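Local coordinates for zona occludens toxin N-terminal domain-containing protein (Neisseria meningitidis MC58, PDB 2R2A) that is of unknown function but, as the N-terminal P-loop NTPase-like domain of a zonular occludens toxin family membrane protein, probably binds nucleotide, at residues N28-M31 and F32-D35; I109-N112 and V113-L116; K48-K51 and I52-Y56; G17-L20 and K21-M25; L72-H75 and D76-E79. All blocks are in the same frame, centred on the assembly; numbering follows the deposited sequence. Where two conformers were deposited one is given.

Interaction 1: N28-M31 and F32-D35; sequences NDEM and FKPD
Two i-to-i+3 backbone bonds turn the chain, F32 N giving to D29 O at 3.2 Å and K33 N to E30 O at 3.1 Å, so that the residues following helix 18-28 wind through a short 3-10 turn. A water donates to both M31 O and K33 O and bridges the turn to the residue after it. The side chains of M31 and F32 extend together in one direction. With M31 CG set between its own backbone N and carbonyl carbon (chi1 66°), this methylene comes over one face of the phenyl ring, 3.6 Å from F32 CE1. M31 SE sits farther out, 4.7 Å from the centroid of the F32 ring and oblique to its normal. D29 CB meets the same ring near its plane, at F32 CD1. M22 and M26 of helix 18-28 also pack on F32, which buries the ring. On the outer side K33 and E30 cross. The carboxylate lies against the lysine methylenes, with E30 OE2 4.4 Å from K33 NZ, too far for a salt bridge; the ammonium group instead makes a weak 3.5 Å bond from K33 NZ to N28 O. N28 itself turns its amide to D185. The whole is a 3-10 turn with a Met-aromatic contact, just after helix 18-28, the helix behind the probable P-loop, on the way to strand 43-45.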
loop_
_atom_site.group_PDB
_atom_site.type_symbol
_atom_site.label_atom_id
_atom_site.label_comp_id
_atom_site.label_asym_id
_atom_site.label_seq_id
_atom_site.Cartn_x
_atom_site.Cartn_y
_atom_site.Cartn_z
ATOM N N ASN A 28 -5.972 -14.133 -1.349
ATOM C CA ASN A 28 -5.144 -15.295 -1.598
ATOM C C ASN A 28 -3.864 -15.432 -0.804
ATOM O O ASN A 28 -3.459 -16.553 -0.480
ATOM C CB ASN A 28 -4.801 -15.372 -3.070
ATOM C CG ASN A 28 -5.981 -15.776 -3.894
ATOM O OD1 ASN A 28 -6.485 -16.904 -3.774
ATOM N ND2 ASN A 28 -6.458 -14.855 -4.727
ATOM N N ASP A 29 -3.241 -14.304 -0.486
ATOM C CA ASP A 29 -1.883 -14.307 0.018
ATOM C C ASP A 29 -1.821 -14.748 1.491
ATOM O O ASP A 29 -2.712 -14.428 2.277
ATOM C CB ASP A 29 -1.294 -12.918 -0.173
ATOM C CG ASP A 29 -0.961 -12.614 -1.649
ATOM O OD1 ASP A 29 -1.372 -13.394 -2.567
ATOM O OD2 ASP A 29 -0.286 -11.573 -1.867
ATOM N N GLU A 30 -0.757 -15.459 1.858
ATOM C CA GLU A 30 -0.564 -15.963 3.234
ATOM C C GLU A 30 -0.741 -14.937 4.362
ATOM O O GLU A 30 -1.311 -15.254 5.422
ATOM C CB GLU A 30 0.832 -16.592 3.364
ATOM C CG GLU A 30 0.931 -18.057 2.928
ATOM C CD GLU A 30 -0.017 -18.958 3.705
ATOM O OE1 GLU A 30 0.003 -18.932 4.966
ATOM O OE2 GLU A 30 -0.803 -19.673 3.043
HETATM N N MSE A 31 -0.248 -13.704 4.170
HETATM C CA MSE A 31 -0.276 -12.743 5.302
HETATM C C MSE A 31 -1.667 -12.358 5.761
HETATM O O MSE A 31 -1.835 -11.896 6.901
HETATM C CB MSE A 31 0.600 -11.495 5.049
HETATM C CG MSE A 31 0.145 -10.573 3.907
HETATM SE SE MSE A 31 1.032 -8.833 4.124
HETATM C CE MSE A 31 2.656 -9.381 3.280
ATOM N N PHE A 32 -2.669 -12.566 4.906
ATOM C CA PHE A 32 -4.046 -12.202 5.200
ATOM C C PHE A 32 -4.901 -13.322 5.793
ATOM O O PHE A 32 -6.064 -13.116 6.103
ATOM C CB PHE A 32 -4.712 -11.641 3.930
ATOM C CG PHE A 32 -4.080 -10.364 3.450
ATOM C CD1 PHE A 32 -3.149 -10.379 2.407
ATOM C CD2 PHE A 32 -4.398 -9.143 4.050
ATOM C CE1 PHE A 32 -2.552 -9.189 1.977
ATOM C CE2 PHE A 32 -3.811 -7.965 3.631
ATOM C CZ PHE A 32 -2.891 -7.997 2.576
ATOM N N LYS A 33 -4.332 -14.515 5.887
ATOM C CA LYS A 33 -5.076 -15.676 6.338
ATOM C C LYS A 33 -5.115 -15.656 7.856
ATOM O O LYS A 33 -4.221 -15.042 8.469
ATOM C CB LYS A 33 -4.359 -16.927 5.876
ATOM C CG LYS A 33 -4.523 -17.191 4.350
ATOM C CD LYS A 33 -3.720 -18.428 3.988
ATOM C CE LYS A 33 -3.592 -18.605 2.471
ATOM N NZ LYS A 33 -4.909 -18.719 1.791
ATOM N N PRO A 34 -6.114 -16.342 8.455
ATOM C CA PRO A 34 -6.182 -16.389 9.933
ATOM C C PRO A 34 -5.042 -17.249 10.459
ATOM O O PRO A 34 -4.597 -18.168 9.764
ATOM C CB PRO A 34 -7.529 -17.049 10.207
ATOM C CG PRO A 34 -7.880 -17.785 9.004
ATOM C CD PRO A 34 -7.183 -17.139 7.832
ATOM N N ASP A 35 -4.548 -16.918 11.645
ATOM C CA ASP A 35 -3.482 -17.665 12.278
ATOM C C ASP A 35 -4.037 -18.956 12.936
ATOM O O ASP A 35 -5.179 -19.359 12.658
ATOM C CB ASP A 35 -2.753 -16.778 13.295
ATOM C CG ASP A 35 -3.626 -16.392 14.525
ATOM O OD1 ASP A 35 -4.709 -16.966 14.750
ATOM O OD2 ASP A 35 -3.203 -15.501 15.278
HETATM O O HOH W 1 -3.853 -12.238 8.630
#

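Interaction 2: I109-N112 and V113-L116; sequences IPEN and VQWL
The indole of W115 receives E111 O and N112 CA at its edge, in the ring plane, while L116 CD2 covers one face, 3.4 Å above the plane and offset toward the rim. The N112 side chain keeps company with the indole, its amide plane turned 33° from the ring. The W115 first torsion puts CG between the backbone N and the carbonyl carbon (chi1 75°), which folds the indole back beside the preceding turn instead of sending it outward. There W115 NE1 comes 2.9 Å from N112 O, but the N-H is badly aimed and the bond is weak. W100 NE1 donates to N112 O as well. The asparagine amide is committed elsewhere: its OD1 accepts from Y78 N and its ND2 donates to A74 O.

P110 occupies the N-cap position of helix 111-114, and its carbonyl starts the first turn by accepting twice. Q114 N approaches P110 O nearly along the C=O axis at 2.9 Å, whereas V113 N lies above the carbonyl plane at 3.1 Å. P110 and V113 stand side by side, and P110 CD touches V113 CG2 at 4.0 Å. This short helix lies on the crossover from strand 90-93 to strand 125-130, and W115 and L116 reach I126 of the latter. The chemistry implies that N112 is a buried polar residue satisfied at both amide ends, by Y78 and A74, with its carbonyl taken by W100 and more weakly by W115 NE1.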
loop_
_atom_site.group_PDB
_atom_site.type_symbol
_atom_site.label_atom_id
_atom_site.label_comp_id
_atom_site.label_asym_id
_atom_site.label_seq_id
_atom_site.Cartn_x
_atom_site.Cartn_y
_atom_site.Cartn_z
ATOM N N ILE A 109 12.738 15.825 7.890
ATOM C CA ILE A 109 11.946 14.620 7.668
ATOM C C ILE A 109 10.807 14.531 8.685
ATOM O O ILE A 109 11.040 14.512 9.889
ATOM C CB ILE A 109 12.831 13.322 7.543
ATOM C CG1 ILE A 109 12.004 12.042 7.687
ATOM C CG2 ILE A 109 13.996 13.318 8.519
ATOM C CD1 ILE A 109 12.829 10.785 7.486
ATOM N N PRO A 110 9.547 14.513 8.189
ATOM C CA PRO A 110 8.412 14.554 9.111
ATOM C C PRO A 110 8.342 13.308 9.984
ATOM O O PRO A 110 8.852 12.261 9.612
ATOM C CB PRO A 110 7.188 14.585 8.190
ATOM C CG PRO A 110 7.704 14.937 6.843
ATOM C CD PRO A 110 9.095 14.399 6.787
ATOM N N GLU A 111 7.702 13.438 11.144
ATOM C CA GLU A 111 7.550 12.311 12.044
ATOM C C GLU A 111 6.821 11.135 11.390
ATOM O O GLU A 111 7.184 9.984 11.617
ATOM C CB GLU A 111 6.840 12.741 13.312
ATOM C CG GLU A 111 7.743 13.495 14.259
ATOM C CD GLU A 111 7.182 13.526 15.641
ATOM O OE1 GLU A 111 7.102 12.447 16.276
ATOM O OE2 GLU A 111 6.808 14.632 16.079
ATOM N N ASN A 112 5.811 11.432 10.564
ATOM C CA ASN A 112 5.037 10.367 9.880
ATOM C C ASN A 112 5.791 9.621 8.762
ATOM O O ASN A 112 5.315 8.616 8.221
ATOM C CB ASN A 112 3.676 10.864 9.381
ATOM C CG ASN A 112 2.648 9.731 9.303
ATOM O OD1 ASN A 112 2.548 8.923 10.228
ATOM N ND2 ASN A 112 1.883 9.675 8.211
ATOM N N VAL A 113 6.984 10.106 8.446
ATOM C CA VAL A 113 7.906 9.415 7.551
ATOM C C VAL A 113 9.031 8.745 8.333
ATOM O O VAL A 113 9.412 7.628 7.993
ATOM C CB VAL A 113 8.517 10.399 6.487
ATOM C CG1 VAL A 113 9.648 9.762 5.660
ATOM C CG2 VAL A 113 7.431 10.961 5.564
ATOM N N GLN A 114 9.556 9.419 9.376
ATOM C CA GLN A 114 10.738 8.943 10.126
ATOM C C GLN A 114 10.599 7.507 10.630
ATOM O O GLN A 114 11.582 6.758 10.708
ATOM C CB GLN A 114 11.049 9.862 11.329
ATOM C CG GLN A 114 11.482 11.271 10.945
ATOM C CD GLN A 114 11.905 12.138 12.104
ATOM O OE1 GLN A 114 11.418 11.991 13.230
ATOM N NE2 GLN A 114 12.803 13.079 11.827
ATOM N N TRP A 115 9.380 7.145 11.016
ATOM C CA TRP A 115 9.111 5.837 11.631
ATOM C C TRP A 115 9.163 4.678 10.651
ATOM O O TRP A 115 9.314 3.526 11.056
ATOM C CB TRP A 115 7.758 5.849 12.348
ATOM C CG TRP A 115 6.590 5.799 11.435
ATOM C CD1 TRP A 115 6.006 6.856 10.805
ATOM C CD2 TRP A 115 5.850 4.635 11.037
ATOM N NE1 TRP A 115 4.953 6.431 10.031
ATOM C CE2 TRP A 115 4.836 5.071 10.149
ATOM C CE3 TRP A 115 5.956 3.262 11.325
ATOM C CZ2 TRP A 115 3.914 4.190 9.566
ATOM C CZ3 TRP A 115 5.038 2.384 10.741
ATOM C CH2 TRP A 115 4.036 2.858 9.859
ATOM N N LEU A 116 9.050 4.987 9.351
ATOM C CA LEU A 116 8.913 3.965 8.351
ATOM C C LEU A 116 10.110 3.061 8.314
ATOM O O LEU A 116 9.968 1.849 8.124
ATOM C CB LEU A 116 8.669 4.566 6.958
ATOM C CG LEU A 116 7.328 5.270 6.760
ATOM C CD1 LEU A 116 7.283 5.902 5.387
ATOM C CD2 LEU A 116 6.183 4.303 6.919
#

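Interaction 3: K48-K51 and I52-Y56; sequences KGLK and IPHTY
L50 sends CG anti to its backbone N (chi1 -179°), while H54 holds CG between its N and carbonyl carbon (chi1 61°), and the leucine methyl and the imidazole thereby meet inside the bend that links strand 43-45 to its parallel neighbour in the sheet, strand 55-58. The contact is CH-pi: L50 CD2 lies over one face of the H54 ring, 4.2 Å from the centroid and offset toward the rim. What fixes the rotation of that ring is a bond from H54 ND1 to I52 O, 2.7 Å long and close to straight at 165°. The acceptor lies in the imidazole plane and the donor meets it nearly head-on to the carbonyl. The proton is therefore on ND1, and the polar bond positions the ring face for the leucine. Next to ND1, H54 CE1 comes within 3.2 Å of L50 O. The other branch of L50 completes an apolar patch, its CD1 lying 4.1 Å from I52 CD1. V23 and M26 of helix 18-28 pack on L50, and M26 also touches I52, so the bend leans on that helix. At the open end of the bend the lysine chain of K48 crosses Y56, K48 CE coming 3.9 Å from Y56 CE2 at an oblique angle to the ring, while the tyrosine OH bonds to E58. On the backbone between the two halves, I52 N is buried without a hydrogen-bond partner.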
loop_
_atom_site.group_PDB
_atom_site.type_symbol
_atom_site.label_atom_id
_atom_site.label_comp_id
_atom_site.label_asym_id
_atom_site.label_seq_id
_atom_site.Cartn_x
_atom_site.Cartn_y
_atom_site.Cartn_z
ATOM N N LYS A 48 -12.303 2.233 -0.386
ATOM C CA LYS A 48 -13.759 2.257 -0.172
ATOM C C LYS A 48 -14.397 1.071 -0.881
ATOM O O LYS A 48 -13.922 0.645 -1.938
ATOM C CB LYS A 48 -14.392 3.552 -0.701
ATOM C CG LYS A 48 -13.919 4.847 -0.039
ATOM C CD LYS A 48 -14.785 5.185 1.171
ATOM C CE LYS A 48 -14.361 6.510 1.832
ATOM N NZ LYS A 48 -15.292 6.901 2.957
ATOM N N GLY A 49 -15.445 0.527 -0.286
ATOM C CA GLY A 49 -16.191 -0.540 -0.906
ATOM C C GLY A 49 -15.583 -1.897 -0.650
ATOM O O GLY A 49 -16.040 -2.895 -1.206
ATOM N N LEU A 50 -14.567 -1.924 0.212
ATOM C CA LEU A 50 -13.891 -3.157 0.596
ATOM C C LEU A 50 -14.719 -3.898 1.638
ATOM O O LEU A 50 -15.031 -3.343 2.693
ATOM C CB LEU A 50 -12.486 -2.832 1.129
ATOM C CG LEU A 50 -11.653 -4.049 1.540
ATOM C CD1 LEU A 50 -11.349 -4.906 0.307
ATOM C CD2 LEU A 50 -10.364 -3.640 2.286
ATOM N N LYS A 51 -15.070 -5.150 1.344
ATOM C CA LYS A 51 -15.968 -5.947 2.196
ATOM C C LYS A 51 -15.239 -6.743 3.296
ATOM O O LYS A 51 -15.833 -7.116 4.298
ATOM C CB LYS A 51 -16.790 -6.915 1.351
ATOM C CG LYS A 51 -17.766 -6.270 0.381
ATOM C CD LYS A 51 -18.759 -7.339 -0.095
ATOM C CE LYS A 51 -19.687 -6.835 -1.209
ATOM N NZ LYS A 51 -18.969 -6.591 -2.488
ATOM N N ILE A 52 -13.954 -6.994 3.083
ATOM C CA ILE A 52 -13.089 -7.667 4.034
ATOM C C ILE A 52 -12.974 -6.742 5.246
ATOM O O ILE A 52 -12.705 -5.548 5.067
ATOM C CB ILE A 52 -11.682 -7.870 3.390
ATOM C CG1 ILE A 52 -11.798 -8.705 2.107
ATOM C CG2 ILE A 52 -10.704 -8.461 4.416
ATOM C CD1 ILE A 52 -10.546 -8.810 1.251
ATOM N N PRO A 53 -13.203 -7.270 6.473
ATOM C CA PRO A 53 -13.136 -6.429 7.662
ATOM C C PRO A 53 -11.820 -5.661 7.748
ATOM O O PRO A 53 -10.758 -6.209 7.461
ATOM C CB PRO A 53 -13.285 -7.432 8.823
ATOM C CG PRO A 53 -14.080 -8.521 8.226
ATOM C CD PRO A 53 -13.598 -8.651 6.813
ATOM N N HIS A 54 -11.912 -4.389 8.090
ATOM C CA HIS A 54 -10.745 -3.534 8.166
ATOM C C HIS A 54 -11.104 -2.330 9.018
ATOM O O HIS A 54 -12.272 -2.114 9.360
ATOM C CB HIS A 54 -10.294 -3.084 6.749
ATOM C CG HIS A 54 -11.331 -2.287 6.026
ATOM N ND1 HIS A 54 -12.445 -2.867 5.459
ATOM C CD2 HIS A 54 -11.461 -0.953 5.835
ATOM C CE1 HIS A 54 -13.211 -1.926 4.939
ATOM N NE2 HIS A 54 -12.638 -0.755 5.155
ATOM N N THR A 55 -10.096 -1.556 9.375
ATOM C CA THR A 55 -10.302 -0.271 10.016
ATOM C C THR A 55 -9.997 0.845 9.031
ATOM O O THR A 55 -8.921 0.848 8.434
ATOM C CB THR A 55 -9.390 -0.150 11.223
ATOM O OG1 THR A 55 -9.706 -1.217 12.126
ATOM C CG2 THR A 55 -9.571 1.177 11.896
ATOM N N TYR A 56 -10.946 1.772 8.868
ATOM C CA TYR A 56 -10.775 2.930 7.983
ATOM C C TYR A 56 -9.746 3.913 8.521
ATOM O O TYR A 56 -9.767 4.274 9.705
ATOM C CB TYR A 56 -12.101 3.670 7.749
ATOM C CG TYR A 56 -11.987 4.861 6.811
ATOM C CD1 TYR A 56 -12.002 6.169 7.312
ATOM C CD2 TYR A 56 -11.854 4.684 5.418
ATOM C CE1 TYR A 56 -11.894 7.265 6.474
ATOM C CE2 TYR A 56 -11.739 5.794 4.565
ATOM C CZ TYR A 56 -11.761 7.075 5.107
ATOM O OH TYR A 56 -11.647 8.179 4.300
#

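Interaction 4: G17-L20 and K21-M25; sequences GKTL and KMVSM. With SO4 (sulfate ion), chain C.
Sulfate oxygen O4 is gripped by three donors: K18 NZ at 2.8 Å, K18 N at 2.9 Å and, more loosely, G17 N at 3.2 Å. G17 N divides itself, also reaching O2 at 3.0 Å, while T19 N gives a nearly straight bond (166°) to O3, also 3.0 Å long. G15 N adds a further bond. Bends at chi3 and chi4 curl the K18 chain round so that its ammonium returns to the anion beside its own amide; G12 O holds the same nitrogen. The positive charge and the amino end of helix 18-28 would together favour a bound anion.

Behind the site the helix is regular. G17, at the N-cap, offers its carbonyl to K21 N and also to Y182 OH, and V23 N meets T19 O at 2.9 Å. One turn apart on the same side, T19 CG2 and V23 CG2 touch at 4.2 Å. S24 N gives to L20 O, and the S24 hydroxyl accepts from D185 N. Strand, glycine-rich loop and helix, with the amides of G15, G17, K18 and T19 on an anion and G12 O on the lysine, fit the Walker A P-loop; the sulfate, probably from the crystallisation liquor, may mark where a nucleotide phosphate would sit.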
loop_
_atom_site.group_PDB
_atom_site.type_symbol
_atom_site.label_atom_id
_atom_site.label_comp_id
_atom_site.label_asym_id
_atom_site.label_seq_id
_atom_site.Cartn_x
_atom_site.Cartn_y
_atom_site.Cartn_z
ATOM N N GLY A 17 -6.276 -1.308 -12.809
ATOM C CA GLY A 17 -6.659 -2.444 -11.947
ATOM C C GLY A 17 -5.801 -2.666 -10.706
ATOM O O GLY A 17 -5.639 -3.807 -10.238
ATOM N N LYS A 18 -5.295 -1.583 -10.134
ATOM C CA LYS A 18 -4.439 -1.680 -8.976
ATOM C C LYS A 18 -5.269 -2.152 -7.766
ATOM O O LYS A 18 -4.841 -3.039 -7.040
ATOM C CB LYS A 18 -3.772 -0.320 -8.643
ATOM C CG LYS A 18 -2.807 0.275 -9.688
ATOM C CD LYS A 18 -2.210 1.637 -9.159
ATOM C CE LYS A 18 -3.285 2.727 -8.883
ATOM N NZ LYS A 18 -3.939 3.178 -10.178
ATOM N N THR A 19 -6.446 -1.545 -7.545
ATOM C CA THR A 19 -7.242 -1.929 -6.390
ATOM C C THR A 19 -7.714 -3.383 -6.502
ATOM O O THR A 19 -7.663 -4.123 -5.520
ATOM C CB THR A 19 -8.457 -0.986 -6.142
ATOM O OG1 THR A 19 -7.971 0.325 -5.866
ATOM C CG2 THR A 19 -9.236 -1.442 -4.908
ATOM N N LEU A 20 -8.167 -3.796 -7.675
ATOM C CA LEU A 20 -8.610 -5.216 -7.814
ATOM C C LEU A 20 -7.453 -6.189 -7.628
ATOM O O LEU A 20 -7.631 -7.238 -7.021
ATOM C CB LEU A 20 -9.230 -5.459 -9.184
ATOM C CG LEU A 20 -10.594 -4.813 -9.398
ATOM C CD1 LEU A 20 -10.901 -4.947 -10.840
ATOM C CD2 LEU A 20 -11.637 -5.520 -8.524
ATOM N N LYS A 21 -6.258 -5.845 -8.135
ATOM C CA LYS A 21 -5.089 -6.682 -7.822
ATOM C C LYS A 21 -4.830 -6.762 -6.298
ATOM O O LYS A 21 -4.566 -7.841 -5.755
ATOM C CB LYS A 21 -3.845 -6.204 -8.591
ATOM C CG LYS A 21 -2.586 -7.036 -8.315
ATOM C CD LYS A 21 -2.843 -8.482 -8.802
ATOM C CE LYS A 21 -1.683 -9.424 -8.528
ATOM N NZ LYS A 21 -2.141 -10.755 -9.116
HETATM N N MSE A 22 -4.892 -5.621 -5.624
HETATM C CA MSE A 22 -4.726 -5.587 -4.161
HETATM C C MSE A 22 -5.738 -6.494 -3.445
HETATM O O MSE A 22 -5.358 -7.326 -2.615
HETATM C CB MSE A 22 -4.786 -4.139 -3.665
HETATM C CG MSE A 22 -4.533 -3.948 -2.147
HETATM SE SE MSE A 22 -2.669 -4.312 -1.669
HETATM C CE MSE A 22 -2.847 -6.027 -0.658
ATOM N N VAL A 23 -7.022 -6.331 -3.765
ATOM C CA VAL A 23 -8.074 -7.197 -3.178
ATOM C C VAL A 23 -7.837 -8.686 -3.507
ATOM O O VAL A 23 -8.016 -9.568 -2.659
ATOM C CB VAL A 23 -9.493 -6.744 -3.619
ATOM C CG1 VAL A 23 -10.601 -7.655 -2.985
ATOM C CG2 VAL A 23 -9.730 -5.240 -3.304
ATOM N N SER A 24 -7.406 -8.967 -4.735
ATOM C CA SER A 24 -7.046 -10.329 -5.152
ATOM C C SER A 24 -5.948 -10.913 -4.244
ATOM O O SER A 24 -5.993 -12.090 -3.839
ATOM C CB SER A 24 -6.593 -10.314 -6.626
ATOM O OG SER A 24 -6.600 -11.615 -7.195
HETATM N N MSE A 25 -4.955 -10.088 -3.908
HETATM C CA MSE A 25 -3.891 -10.490 -2.966
HETATM C C MSE A 25 -4.429 -10.744 -1.582
HETATM O O MSE A 25 -4.072 -11.735 -0.931
HETATM C CB MSE A 25 -2.782 -9.423 -2.941
HETATM C CG MSE A 25 -2.100 -9.328 -4.308
HETATM SE SE MSE A 25 -0.997 -7.700 -4.534
HETATM C CE MSE A 25 0.405 -8.373 -3.424
HETATM S S SO4 C . -7.218 1.328 -10.417
HETATM O O1 SO4 C . -7.475 2.718 -10.413
HETATM O O2 SO4 C . -8.032 0.607 -11.343
HETATM O O3 SO4 C . -7.429 0.895 -9.046
HETATM O O4 SO4 C . -5.819 1.146 -10.807
#

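Interaction 5: L72-H75 and D76-E79; sequences LSAH and DMYE
S73 and D76 meet where an ST turn, S73 to H75, leads from the edge strand 72-73 into helix 77-80. Among the polar contacts, the turn itself is made by S73 OG, which accepts from H75 N at 3.0 Å; L64 O is a further partner of this hydroxyl. The helix begins loosely: M77 N reaches A74 O over 3.4 Å, a weak bond, and D76, though at the N-cap position, makes no capping bond with its side chain. D76 CG instead lies between the backbone N and the carbonyl carbon (chi1 56°), which brings D76 OD1 to 3.2 Å from S73 O. Two acceptors this close would probably repel, and a shared donor probably eases this: W80 NE1 bonds to S73 O and weakly to D76 OD1. S67 OG gives D76 OD1 its stronger partner.

The apolar contact is small. The M77 chain extends as far as its selenium and then bends, so that M77 CE comes over A74, 4.1 Å from A74 CB, while CB of M77 rests at 3.4 Å from A74 O. N112 and W115 also pack on M77.

Two rings are approached at their edges by oxygen. H75 O lies near the plane of the Y78 ring, 3.8 Å from Y78 CE1. The imidazole of H75, whose NE2 is bonded to T59 O, has S73 OG at its own edge, in the ring plane.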
loop_
_atom_site.group_PDB
_atom_site.type_symbol
_atom_site.label_atom_id
_atom_site.label_comp_id
_atom_site.label_asym_id
_atom_site.label_seq_id
_atom_site.Cartn_x
_atom_site.Cartn_y
_atom_site.Cartn_z
ATOM N N LEU A 72 -9.290 7.483 13.079
ATOM C CA LEU A 72 -7.874 7.468 12.796
ATOM C C LEU A 72 -7.546 8.249 11.529
ATOM O O LEU A 72 -8.215 8.124 10.494
ATOM C CB LEU A 72 -7.352 6.047 12.643
ATOM C CG LEU A 72 -7.282 5.104 13.828
ATOM C CD1 LEU A 72 -6.661 3.807 13.306
ATOM C CD2 LEU A 72 -6.461 5.675 14.973
ATOM N N SER A 73 -6.514 9.071 11.650
ATOM C CA SER A 73 -5.963 9.770 10.521
ATOM C C SER A 73 -4.731 9.001 10.074
ATOM O O SER A 73 -3.977 8.483 10.921
ATOM C CB SER A 73 -5.586 11.192 10.930
ATOM O OG SER A 73 -4.878 11.826 9.873
ATOM N N ALA A 74 -4.487 8.943 8.758
ATOM C CA ALA A 74 -3.246 8.344 8.289
ATOM C C ALA A 74 -2.063 9.222 8.700
ATOM O O ALA A 74 -0.904 8.767 8.691
ATOM C CB ALA A 74 -3.268 8.147 6.748
ATOM N N HIS A 75 -2.365 10.480 9.044
ATOM C CA HIS A 75 -1.330 11.494 9.203
ATOM C C HIS A 75 -0.571 11.435 10.514
ATOM O O HIS A 75 0.554 11.926 10.584
ATOM C CB HIS A 75 -1.854 12.898 8.851
ATOM C CG HIS A 75 -2.265 13.009 7.415
ATOM N ND1 HIS A 75 -1.377 13.330 6.408
ATOM C CD2 HIS A 75 -3.454 12.782 6.808
ATOM C CE1 HIS A 75 -2.007 13.316 5.245
ATOM N NE2 HIS A 75 -3.264 12.973 5.457
ATOM N N ASP A 76 -1.157 10.823 11.548
ATOM C CA ASP A 76 -0.394 10.570 12.753
ATOM C C ASP A 76 -0.254 9.068 13.018
ATOM O O ASP A 76 -0.293 8.644 14.160
ATOM C CB ASP A 76 -0.996 11.294 13.963
ATOM C CG ASP A 76 -2.454 10.952 14.202
ATOM O OD1 ASP A 76 -3.021 10.088 13.493
ATOM O OD2 ASP A 76 -3.041 11.551 15.125
HETATM N N MSE A 77 -0.070 8.290 11.942
HETATM C CA MSE A 77 0.139 6.852 12.029
HETATM C C MSE A 77 1.335 6.536 12.912
HETATM O O MSE A 77 1.334 5.533 13.620
HETATM C CB MSE A 77 0.376 6.261 10.636
HETATM C CG MSE A 77 0.265 4.722 10.568
HETATM SE SE MSE A 77 0.450 4.114 8.722
HETATM C CE MSE A 77 -1.200 4.816 7.994
ATOM N N TYR A 78 2.349 7.400 12.860
ATOM C CA TYR A 78 3.531 7.230 13.673
ATOM C C TYR A 78 3.177 7.114 15.173
ATOM O O TYR A 78 3.927 6.516 15.928
ATOM C CB TYR A 78 4.536 8.368 13.425
ATOM C CG TYR A 78 4.097 9.728 13.921
ATOM C CD1 TYR A 78 3.315 10.576 13.119
ATOM C CD2 TYR A 78 4.494 10.190 15.181
ATOM C CE1 TYR A 78 2.923 11.844 13.582
ATOM C CE2 TYR A 78 4.100 11.432 15.645
ATOM C CZ TYR A 78 3.321 12.250 14.848
ATOM O OH TYR A 78 2.941 13.475 15.336
ATOM N N GLU A 79 2.035 7.678 15.572
ATOM C CA GLU A 79 1.585 7.629 16.964
ATOM C C GLU A 79 0.848 6.313 17.243
ATOM O O GLU A 79 1.382 5.441 17.936
ATOM C CB GLU A 79 0.700 8.832 17.314
ATOM C CG GLU A 79 1.432 10.174 17.447
ATOM C CD GLU A 79 0.570 11.277 18.090
ATOM O OE1 GLU A 79 1.000 12.452 18.119
ATOM O OE2 GLU A 79 -0.539 10.971 18.585
#

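In the fold
Along the chain the order is interaction 4, 1, 3, 5 and 2, all in one mixed sheet domain of the P-loop clan. Interactions 1 and 3 both pack against helix 18-28, which carries interaction 4; their centres lie about 15 Å and about 13 Å from that of interaction 4, and F32 CD1 rests against M25 O. Neighbouring strands 55-58 and 72-73 carry the chain from interaction 3 to interaction 5, centres about 18 Å apart. Interactions 5 and 2 abut, centres about 11 Å apart, on the opposite side of the chain's centre from interaction 4. The probable nucleotide site thus lies about 27 Å, centre to centre, from interaction 2.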